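PDB 4TVM: citrate synthase from Mycobacterium tuberculosis, which catalyses the condensation of oxaloacetate with acetyl-CoA and water to give citrate and coenzyme A, a step of the Krebs cycle. Local coordinates for residues 198-203 against 220-225; 78-83 against 319-324; 104-109 against 163-168. One frame throughout, in Å; residues are numbered along the deposited sequence.

Contact 1: residues 198-203 against 220-225; sequences ENFLRL and RALDML
Leu222 meets Leu201 and Phe200 through a single methyl group, and the whole contact between 198-203 and 220-225 is built on that one branch. It is a worked example of a sparing contact between two helices that each pack on further helices. Leu222 holds CG anti to its backbone N (chi1 -165°), which carries the side chain out from helix 216-229 and presents CD2 to the other helix. On one side this methyl reaches the phenyl ring of Phe200, where Leu222 CD2 lies 3.7 Å from Phe200 CD2 and almost as near to CE2. It sits at the ring edge, in the plane of the ring, so neither face of the phenyl group is used here, and the two side chains cross at about a right angle. Leu201 comes in differently. It points straight at Leu222, tip to tip, with Leu201 CG 4.0 Å from Leu222 CD2. All three residues are buried, no hydrogen bond joins the segments, and the attraction is purely dispersive and hydrophobic. The surroundings complete the packing. Phe200 also rests on Pro172 and Ala176 of helix 159-182, while on helix 216-229 Met224 touches Gln325 of helix 317-329 and Leu225 lies against Thr369, Ile372 and Tyr373 of helix 367-375, placing the pair within the largely helical body of the subunit.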
loop_
_atom_site.group_PDB
_atom_site.type_symbol
_atom_site.label_atom_id
_atom_site.label_comp_id
_atom_site.label_asym_id
_atom_site.label_seq_id
_atom_site.Cartn_x
_atom_site.Cartn_y
_atom_site.Cartn_z
ATOM N N GLU A 198 21.471 -6.708 -18.508
ATOM C CA GLU A 198 21.724 -6.549 -19.941
ATOM C C GLU A 198 20.515 -7.072 -20.705
ATOM O O GLU A 198 20.108 -6.525 -21.723
ATOM C CB GLU A 198 23.023 -7.286 -20.353
ATOM C CG GLU A 198 23.424 -7.125 -21.814
ATOM C CD GLU A 198 24.765 -7.773 -22.142
ATOM O OE1 GLU A 198 25.337 -8.477 -21.258
ATOM O OE2 GLU A 198 25.239 -7.566 -23.295
ATOM N N ASN A 199 19.930 -8.139 -20.203
ATOM C CA ASN A 199 18.769 -8.694 -20.834
ATOM C C ASN A 199 17.565 -7.757 -20.641
ATOM O O ASN A 199 16.678 -7.679 -21.493
ATOM C CB ASN A 199 18.471 -10.035 -20.219
ATOM C CG ASN A 199 17.247 -10.637 -20.780
ATOM O OD1 ASN A 199 17.208 -10.946 -21.957
ATOM N ND2 ASN A 199 16.210 -10.787 -19.951
ATOM N N PHE A 200 17.522 -7.056 -19.511
ATOM C CA PHE A 200 16.470 -6.083 -19.298
ATOM C C PHE A 200 16.540 -5.006 -20.360
ATOM O O PHE A 200 15.519 -4.572 -20.881
ATOM C CB PHE A 200 16.534 -5.465 -17.902
ATOM C CG PHE A 200 15.766 -4.176 -17.795
ATOM C CD1 PHE A 200 14.371 -4.167 -17.889
ATOM C CD2 PHE A 200 16.425 -2.966 -17.628
ATOM C CE1 PHE A 200 13.666 -2.983 -17.818
ATOM C CE2 PHE A 200 15.716 -1.783 -17.548
ATOM C CZ PHE A 200 14.337 -1.784 -17.652
ATOM N N LEU A 201 17.752 -4.577 -20.682
ATOM C CA LEU A 201 17.955 -3.521 -21.672
ATOM C C LEU A 201 17.554 -3.931 -23.086
ATOM O O LEU A 201 17.120 -3.103 -23.880
ATOM C CB LEU A 201 19.409 -3.059 -21.653
ATOM C CG LEU A 201 19.774 -1.969 -20.634
ATOM C CD1 LEU A 201 21.283 -1.900 -20.419
ATOM C CD2 LEU A 201 19.278 -0.621 -21.133
ATOM N N ARG A 202 17.728 -5.190 -23.421
ATOM C CA ARG A 202 17.271 -5.712 -24.720
ATOM C C ARG A 202 15.762 -5.743 -24.801
ATOM O O ARG A 202 15.178 -5.467 -25.852
ATOM C CB ARG A 202 17.754 -7.147 -24.924
ATOM C CG ARG A 202 17.693 -7.629 -26.367
ATOM C CD ARG A 202 18.071 -9.097 -26.509
ATOM N NE ARG A 202 17.428 -9.742 -27.661
ATOM C CZ ARG A 202 16.407 -10.607 -27.585
ATOM N NH1 ARG A 202 15.851 -10.921 -26.410
ATOM N NH2 ARG A 202 15.910 -11.148 -28.696
ATOM N N LEU A 203 15.136 -6.148 -23.690
ATOM C CA LEU A 203 13.694 -6.311 -23.642
ATOM C C LEU A 203 13.068 -4.952 -23.815
ATOM O O LEU A 203 11.985 -4.830 -24.367
ATOM C CB LEU A 203 13.270 -6.855 -22.316
ATOM C CG LEU A 203 13.508 -8.319 -22.048
ATOM C CD1 LEU A 203 12.987 -8.628 -20.643
ATOM C CD2 LEU A 203 12.787 -9.143 -23.067
ATOM N N ARG A 220 26.852 -1.071 -17.322
ATOM C CA ARG A 220 27.517 -0.829 -16.056
ATOM C C ARG A 220 26.859 0.361 -15.433
ATOM O O ARG A 220 26.695 0.407 -14.240
ATOM C CB ARG A 220 28.996 -0.576 -16.281
ATOM C CG ARG A 220 29.698 0.147 -15.134
ATOM C CD ARG A 220 31.085 -0.421 -14.871
ATOM N NE ARG A 220 31.782 0.302 -13.794
ATOM C CZ ARG A 220 32.537 1.388 -13.969
ATOM N NH1 ARG A 220 32.722 1.912 -15.180
ATOM N NH2 ARG A 220 33.112 1.970 -12.923
ATOM N N ALA A 221 26.448 1.323 -16.238
ATOM C CA ALA A 221 25.806 2.484 -15.677
ATOM C C ALA A 221 24.457 2.126 -15.052
ATOM O O ALA A 221 24.136 2.591 -13.974
ATOM C CB ALA A 221 25.617 3.529 -16.736
ATOM N N LEU A 222 23.658 1.306 -15.725
ATOM C CA LEU A 222 22.372 0.927 -15.166
ATOM C C LEU A 222 22.534 0.024 -13.956
ATOM O O LEU A 222 21.862 0.205 -12.941
ATOM C CB LEU A 222 21.543 0.220 -16.214
ATOM C CG LEU A 222 20.082 0.117 -15.816
ATOM C CD1 LEU A 222 19.504 1.520 -15.735
ATOM C CD2 LEU A 222 19.339 -0.776 -16.800
ATOM N N ASP A 223 23.441 -0.945 -14.061
ATOM C CA ASP A 223 23.694 -1.884 -12.966
ATOM C C ASP A 223 24.095 -1.158 -11.706
ATOM O O ASP A 223 23.551 -1.391 -10.633
ATOM C CB ASP A 223 24.784 -2.872 -13.363
ATOM C CG ASP A 223 24.817 -4.084 -12.472
ATOM O OD1 ASP A 223 25.228 -3.954 -11.318
ATOM O OD2 ASP A 223 24.415 -5.172 -12.915
ATOM N N MET A 224 25.033 -0.236 -11.841
ATOM C CA MET A 224 25.444 0.569 -10.702
ATOM C C MET A 224 24.262 1.325 -10.122
ATOM O O MET A 224 24.044 1.314 -8.914
ATOM C CB MET A 224 26.533 1.549 -11.116
ATOM C CG MET A 224 27.193 2.245 -9.948
ATOM S SD MET A 224 28.653 3.205 -10.416
ATOM C CE MET A 224 27.920 4.816 -10.682
ATOM N N LEU A 225 23.491 1.976 -10.985
ATOM C CA LEU A 225 22.394 2.813 -10.518
ATOM C C LEU A 225 21.309 2.060 -9.703
ATOM O O LEU A 225 20.660 2.640 -8.824
ATOM C CB LEU A 225 21.758 3.527 -11.705
ATOM C CG LEU A 225 22.142 4.993 -11.859
ATOM C CD1 LEU A 225 21.773 5.478 -13.247
ATOM C CD2 LEU A 225 21.430 5.804 -10.794
#

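Contact 2: residues 78-83 against 319-324; sequences QLAEKS and ARIVKE
Ala80 points at Ile321, and the carboxylate of Glu81 bends round to it, across two nearly parallel helices of the predominantly alpha-helical citrate synthase fold, an example of helices that lie side by side yet touch lightly. The short helical segments run at 25° to each other with axes 11.3 Å apart at closest approach, a spacing bridged here mainly by Ile321. Its two branches divide the work: CD1 extends to the methyl of Ala80, with Ile321 CD1 4.3 Å from Ala80 CB, whereas CG2 goes to the carboxylate of Glu81. The side chain of Glu81 bends at its second torsion (chi2 -61°), which turns the carboxylate toward the other helix, and the side chains of Glu81 and Ile321 slide past each other in opposite directions. Glu81 OE2 comes to 3.9 Å from Ile321 CG2, a van der Waals contact between a charged group and an aliphatic one.

Beyond this first shell stands helix 216-229. Its Met224 packs on both Ala80 and Ile321, and its Arg220 offers Glu81 OE1 a long, weak ion pair. Lys82, farther round its helix, packs on Asp424 of the second subunit, which puts this edge of the contact near the dimer partner. At the exposed border a second acid joins the first, and any repulsion between them would probably be eased by solvent and by Arg220: Glu81 OE2 lies 4.2 Å from Glu324 OE1.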
loop_
_atom_site.group_PDB
_atom_site.type_symbol
_atom_site.label_atom_id
_atom_site.label_comp_id
_atom_site.label_asym_id
_atom_site.label_seq_id
_atom_site.Cartn_x
_atom_site.Cartn_y
_atom_site.Cartn_z
ATOM N N GLN A 78 31.645 1.456 -2.021
ATOM C CA GLN A 78 32.334 0.185 -2.309
ATOM C C GLN A 78 31.482 -0.779 -3.170
ATOM O O GLN A 78 31.976 -1.373 -4.132
ATOM C CB GLN A 78 32.804 -0.484 -0.993
ATOM C CG GLN A 78 34.109 0.086 -0.422
ATOM C CD GLN A 78 34.466 -0.412 0.984
ATOM O OE1 GLN A 78 34.735 0.370 1.905
ATOM N NE2 GLN A 78 34.500 -1.697 1.146
ATOM N N LEU A 79 30.189 -0.901 -2.880
ATOM C CA LEU A 79 29.321 -1.819 -3.671
ATOM C C LEU A 79 29.095 -1.292 -5.062
ATOM O O LEU A 79 29.100 -2.042 -6.048
ATOM C CB LEU A 79 27.978 -2.000 -2.984
ATOM C CG LEU A 79 28.075 -2.423 -1.527
ATOM C CD1 LEU A 79 26.816 -2.016 -0.792
ATOM C CD2 LEU A 79 28.367 -3.910 -1.427
ATOM N N ALA A 80 28.888 0.018 -5.143
ATOM C CA ALA A 80 28.636 0.681 -6.417
ATOM C C ALA A 80 29.800 0.443 -7.341
ATOM O O ALA A 80 29.634 0.008 -8.475
ATOM C CB ALA A 80 28.436 2.173 -6.204
ATOM N N GLU A 81 30.986 0.742 -6.831
ATOM C CA GLU A 81 32.216 0.585 -7.583
ATOM C C GLU A 81 32.653 -0.875 -7.734
ATOM O O GLU A 81 33.177 -1.234 -8.797
ATOM C CB GLU A 81 33.318 1.457 -6.962
ATOM C CG GLU A 81 32.966 2.953 -6.995
ATOM C CD GLU A 81 32.777 3.489 -8.415
ATOM O OE1 GLU A 81 33.442 2.958 -9.335
ATOM O OE2 GLU A 81 31.971 4.432 -8.619
ATOM N N LYS A 82 32.418 -1.724 -6.729
ATOM C CA LYS A 82 32.915 -3.127 -6.808
ATOM C C LYS A 82 31.921 -4.317 -6.900
ATOM O O LYS A 82 32.345 -5.449 -7.174
ATOM C CB LYS A 82 33.888 -3.389 -5.656
ATOM C CG LYS A 82 35.275 -2.837 -5.918
ATOM C CD LYS A 82 35.882 -3.523 -7.141
ATOM C CE LYS A 82 37.216 -2.916 -7.528
ATOM N NZ LYS A 82 38.145 -2.835 -6.369
ATOM N N SER A 83 30.627 -4.087 -6.690
ATOM C CA SER A 83 29.661 -5.184 -6.690
ATOM C C SER A 83 28.838 -5.240 -7.968
ATOM O O SER A 83 29.188 -4.626 -8.971
ATOM C CB SER A 83 28.728 -5.081 -5.481
ATOM O OG SER A 83 27.997 -6.276 -5.337
ATOM N N ALA A 319 24.780 10.717 -4.149
ATOM C CA ALA A 319 24.808 11.901 -4.992
ATOM C C ALA A 319 26.149 12.013 -5.702
ATOM O O ALA A 319 26.204 12.156 -6.918
ATOM C CB ALA A 319 24.547 13.143 -4.168
ATOM N N ARG A 320 27.227 11.887 -4.937
ATOM C CA ARG A 320 28.557 12.129 -5.461
ATOM C C ARG A 320 28.958 11.069 -6.490
ATOM O O ARG A 320 29.584 11.372 -7.509
ATOM C CB ARG A 320 29.578 12.144 -4.320
ATOM C CG ARG A 320 29.080 12.746 -3.008
ATOM C CD ARG A 320 30.208 13.395 -2.222
ATOM N NE ARG A 320 31.392 12.538 -2.144
ATOM C CZ ARG A 320 32.383 12.682 -1.269
ATOM N NH1 ARG A 320 32.361 13.641 -0.345
ATOM N NH2 ARG A 320 33.402 11.834 -1.308
ATOM N N ILE A 321 28.614 9.818 -6.215
ATOM C CA ILE A 321 28.899 8.753 -7.162
ATOM C C ILE A 321 28.102 9.042 -8.418
ATOM O O ILE A 321 28.602 8.911 -9.529
ATOM C CB ILE A 321 28.521 7.368 -6.616
ATOM C CG1 ILE A 321 29.436 6.982 -5.458
ATOM C CG2 ILE A 321 28.639 6.313 -7.698
ATOM C CD1 ILE A 321 28.753 6.098 -4.437
ATOM N N VAL A 322 26.864 9.474 -8.231
ATOM C CA VAL A 322 25.971 9.691 -9.359
ATOM C C VAL A 322 26.443 10.828 -10.290
ATOM O O VAL A 322 26.412 10.671 -11.505
ATOM C CB VAL A 322 24.515 9.911 -8.895
ATOM C CG1 VAL A 322 23.629 10.245 -10.079
ATOM C CG2 VAL A 322 23.988 8.658 -8.215
ATOM N N LYS A 323 26.898 11.951 -9.738
ATOM C CA LYS A 323 27.434 13.036 -10.570
ATOM C C LYS A 323 28.586 12.541 -11.444
ATOM O O LYS A 323 28.739 12.944 -12.598
ATOM C CB LYS A 323 27.910 14.199 -9.710
ATOM C CG LYS A 323 28.405 15.377 -10.532
ATOM C CD LYS A 323 28.916 16.513 -9.659
ATOM C CE LYS A 323 29.462 17.660 -10.503
ATOM N NZ LYS A 323 30.448 18.511 -9.768
ATOM N N GLU A 324 29.377 11.645 -10.875
ATOM C CA GLU A 324 30.533 11.084 -11.546
ATOM C C GLU A 324 30.120 10.291 -12.782
ATOM O O GLU A 324 30.629 10.522 -13.882
ATOM C CB GLU A 324 31.291 10.184 -10.564
ATOM C CG GLU A 324 32.797 10.312 -10.608
ATOM C CD GLU A 324 33.484 9.029 -10.166
ATOM O OE1 GLU A 324 33.104 8.471 -9.099
ATOM O OE2 GLU A 324 34.392 8.581 -10.900
#

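Contact 3: residues 104-109 against 163-168; sequences AQFTGR and STIRLL
Ile165 is the first residue of 163-168 to press on 104-109, and it takes the largest share of the buried surface. Its CG2 branch, anti to the backbone N, comes closest to the main chain, with Ile165 CG2 3.5 Å from Arg109 O, and also lies near the CG methylene of Arg109. That carbonyl oxygen is also hydrogen-bonded to His113 ND1, and Ile165 touches the same histidine. The CG1 branch turns to the aliphatic part of Arg109, where Ile165 CG1 is 3.9 Å from Arg109 CD; here the two side chains cross obliquely. Arg109 then bends at its third torsion (chi3 -88°), and its guanidinium group has Gln105 O over one face, offset toward the rim. The terminal methyl of Ile165 looks to the phenyl ring, with Ile165 CD1 4.3 Å from Phe106 CE1.

One helical turn on, Leu168 continues the same face. Its CD1 lies 4.0 Å from Phe106 CZ, and the leucine and the phenylalanine cross at about a right angle. The far end of the ring is thus shared by two residues of the partner helix. Elsewhere Phe106 packs edge-to-face with Tyr90 of helix 85-94.

The segments cross at -67° and no hydrogen bond links them. Buried hydrocarbon therefore supplies the cohesion, while the arginine at the exposed border lends its methylene groups to the apolar surface and carries its charge beyond them.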
loop_
_atom_site.group_PDB
_atom_site.type_symbol
_atom_site.label_atom_id
_atom_site.label_comp_id
_atom_site.label_asym_id
_atom_site.label_seq_id
_atom_site.Cartn_x
_atom_site.Cartn_y
_atom_site.Cartn_z
ATOM N N ALA A 104 26.253 -17.885 -8.002
ATOM C CA ALA A 104 26.014 -18.467 -9.311
ATOM C C ALA A 104 24.702 -19.227 -9.324
ATOM O O ALA A 104 23.962 -19.199 -10.312
ATOM C CB ALA A 104 27.161 -19.404 -9.695
ATOM N N GLN A 105 24.448 -19.924 -8.227
ATOM C CA GLN A 105 23.234 -20.688 -8.062
ATOM C C GLN A 105 22.040 -19.749 -7.888
ATOM O O GLN A 105 20.967 -20.009 -8.395
ATOM C CB GLN A 105 23.387 -21.694 -6.908
ATOM C CG GLN A 105 24.163 -22.939 -7.361
ATOM C CD GLN A 105 24.837 -23.716 -6.236
ATOM O OE1 GLN A 105 25.993 -24.133 -6.364
ATOM N NE2 GLN A 105 24.117 -23.927 -5.133
ATOM N N PHE A 106 22.259 -18.631 -7.217
ATOM C CA PHE A 106 21.238 -17.591 -7.060
ATOM C C PHE A 106 20.948 -16.884 -8.388
ATOM O O PHE A 106 19.807 -16.568 -8.733
ATOM C CB PHE A 106 21.774 -16.593 -6.038
ATOM C CG PHE A 106 20.906 -15.408 -5.812
ATOM C CD1 PHE A 106 19.745 -15.521 -5.065
ATOM C CD2 PHE A 106 21.275 -14.158 -6.295
ATOM C CE1 PHE A 106 18.945 -14.414 -4.825
ATOM C CE2 PHE A 106 20.482 -13.048 -6.042
ATOM C CZ PHE A 106 19.319 -13.181 -5.305
ATOM N N THR A 107 22.029 -16.609 -9.101
ATOM C CA THR A 107 22.020 -16.003 -10.412
ATOM C C THR A 107 21.410 -16.934 -11.406
ATOM O O THR A 107 20.681 -16.510 -12.287
ATOM C CB THR A 107 23.476 -15.744 -10.817
ATOM O OG1 THR A 107 24.106 -15.051 -9.737
ATOM C CG2 THR A 107 23.581 -14.948 -12.103
ATOM N N GLY A 108 21.744 -18.211 -11.285
ATOM C CA GLY A 108 21.143 -19.241 -12.140
ATOM C C GLY A 108 19.640 -19.347 -11.919
ATOM O O GLY A 108 18.882 -19.393 -12.871
ATOM N N ARG A 109 19.230 -19.356 -10.652
ATOM C CA ARG A 109 17.839 -19.492 -10.251
ATOM C C ARG A 109 16.984 -18.357 -10.818
ATOM O O ARG A 109 15.878 -18.576 -11.311
ATOM C CB ARG A 109 17.767 -19.536 -8.718
ATOM C CG ARG A 109 16.594 -20.318 -8.146
ATOM C CD ARG A 109 16.735 -20.501 -6.632
ATOM N NE ARG A 109 17.501 -21.708 -6.295
ATOM C CZ ARG A 109 18.603 -21.768 -5.541
ATOM N NH1 ARG A 109 19.143 -20.677 -4.984
ATOM N NH2 ARG A 109 19.181 -22.951 -5.343
ATOM N N SER A 163 8.866 -17.239 -4.666
ATOM C CA SER A 163 8.343 -15.950 -5.130
ATOM C C SER A 163 9.282 -14.773 -4.892
ATOM O O SER A 163 9.072 -13.689 -5.461
ATOM C CB SER A 163 6.927 -15.647 -4.583
ATOM O OG SER A 163 6.870 -15.630 -3.165
ATOM N N THR A 164 10.304 -14.938 -4.060
ATOM C CA THR A 164 11.400 -13.939 -4.042
ATOM C C THR A 164 12.100 -14.010 -5.394
ATOM O O THR A 164 12.329 -12.998 -6.043
ATOM C CB THR A 164 12.373 -14.209 -2.903
ATOM O OG1 THR A 164 11.789 -13.734 -1.686
ATOM C CG2 THR A 164 13.751 -13.555 -3.128
ATOM N N ILE A 165 12.365 -15.228 -5.838
ATOM C CA ILE A 165 13.004 -15.454 -7.121
ATOM C C ILE A 165 12.138 -14.939 -8.247
ATOM O O ILE A 165 12.579 -14.127 -9.063
ATOM C CB ILE A 165 13.326 -16.957 -7.332
ATOM C CG1 ILE A 165 14.246 -17.474 -6.217
ATOM C CG2 ILE A 165 14.029 -17.165 -8.646
ATOM C CD1 ILE A 165 15.451 -16.565 -5.945
ATOM N N ARG A 166 10.905 -15.424 -8.300
ATOM C CA ARG A 166 9.946 -14.985 -9.315
ATOM C C ARG A 166 9.849 -13.467 -9.454
ATOM O O ARG A 166 9.720 -12.950 -10.558
ATOM C CB ARG A 166 8.571 -15.534 -8.985
ATOM C CG ARG A 166 8.230 -16.789 -9.744
ATOM C CD ARG A 166 7.295 -17.681 -8.978
ATOM N NE ARG A 166 7.011 -18.860 -9.767
ATOM C CZ ARG A 166 6.141 -19.803 -9.423
ATOM N NH1 ARG A 166 5.451 -19.701 -8.283
ATOM N NH2 ARG A 166 5.964 -20.852 -10.226
ATOM N N LEU A 167 9.903 -12.748 -8.345
ATOM C CA LEU A 167 9.836 -11.277 -8.397
ATOM C C LEU A 167 11.105 -10.673 -8.940
ATOM O O LEU A 167 11.060 -9.769 -9.758
ATOM C CB LEU A 167 9.572 -10.693 -7.008
ATOM C CG LEU A 167 8.096 -10.490 -6.654
ATOM C CD1 LEU A 167 7.888 -10.460 -5.152
ATOM C CD2 LEU A 167 7.610 -9.195 -7.271
ATOM N N LEU A 168 12.245 -11.144 -8.465
ATOM C CA LEU A 168 13.511 -10.587 -8.928
ATOM C C LEU A 168 13.715 -10.863 -10.410
ATOM O O LEU A 168 14.292 -10.043 -11.125
ATOM C CB LEU A 168 14.678 -11.173 -8.143
ATOM C CG LEU A 168 14.843 -10.597 -6.752
ATOM C CD1 LEU A 168 15.793 -11.497 -5.983
ATOM C CD2 LEU A 168 15.383 -9.180 -6.839
#

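Overall arrangement
The three contacts belong to one helical body. Contact 2 joins the most distant segments in sequence, and contacts 3 and 1 both fall, one after the other, between its two halves. In space contact 1 lies nearer to each of the other two than they do to each other. The centres of contacts 1 and 2 are about 15 Å apart, and the two touch through helix 216-229. Between the centres of contacts 1 and 3 the distance is about 17 Å, with no direct touch, although helices 159-182 and 196-205 are consecutive; between those of contacts 2 and 3 it is about 25 Å. Contacts 1 and 2 belong to helix packing some distance from the bound oxaloacetate, about 14 Å from the side chain of Leu222 and about 13 Å from that of Ile321, and do not form its pocket.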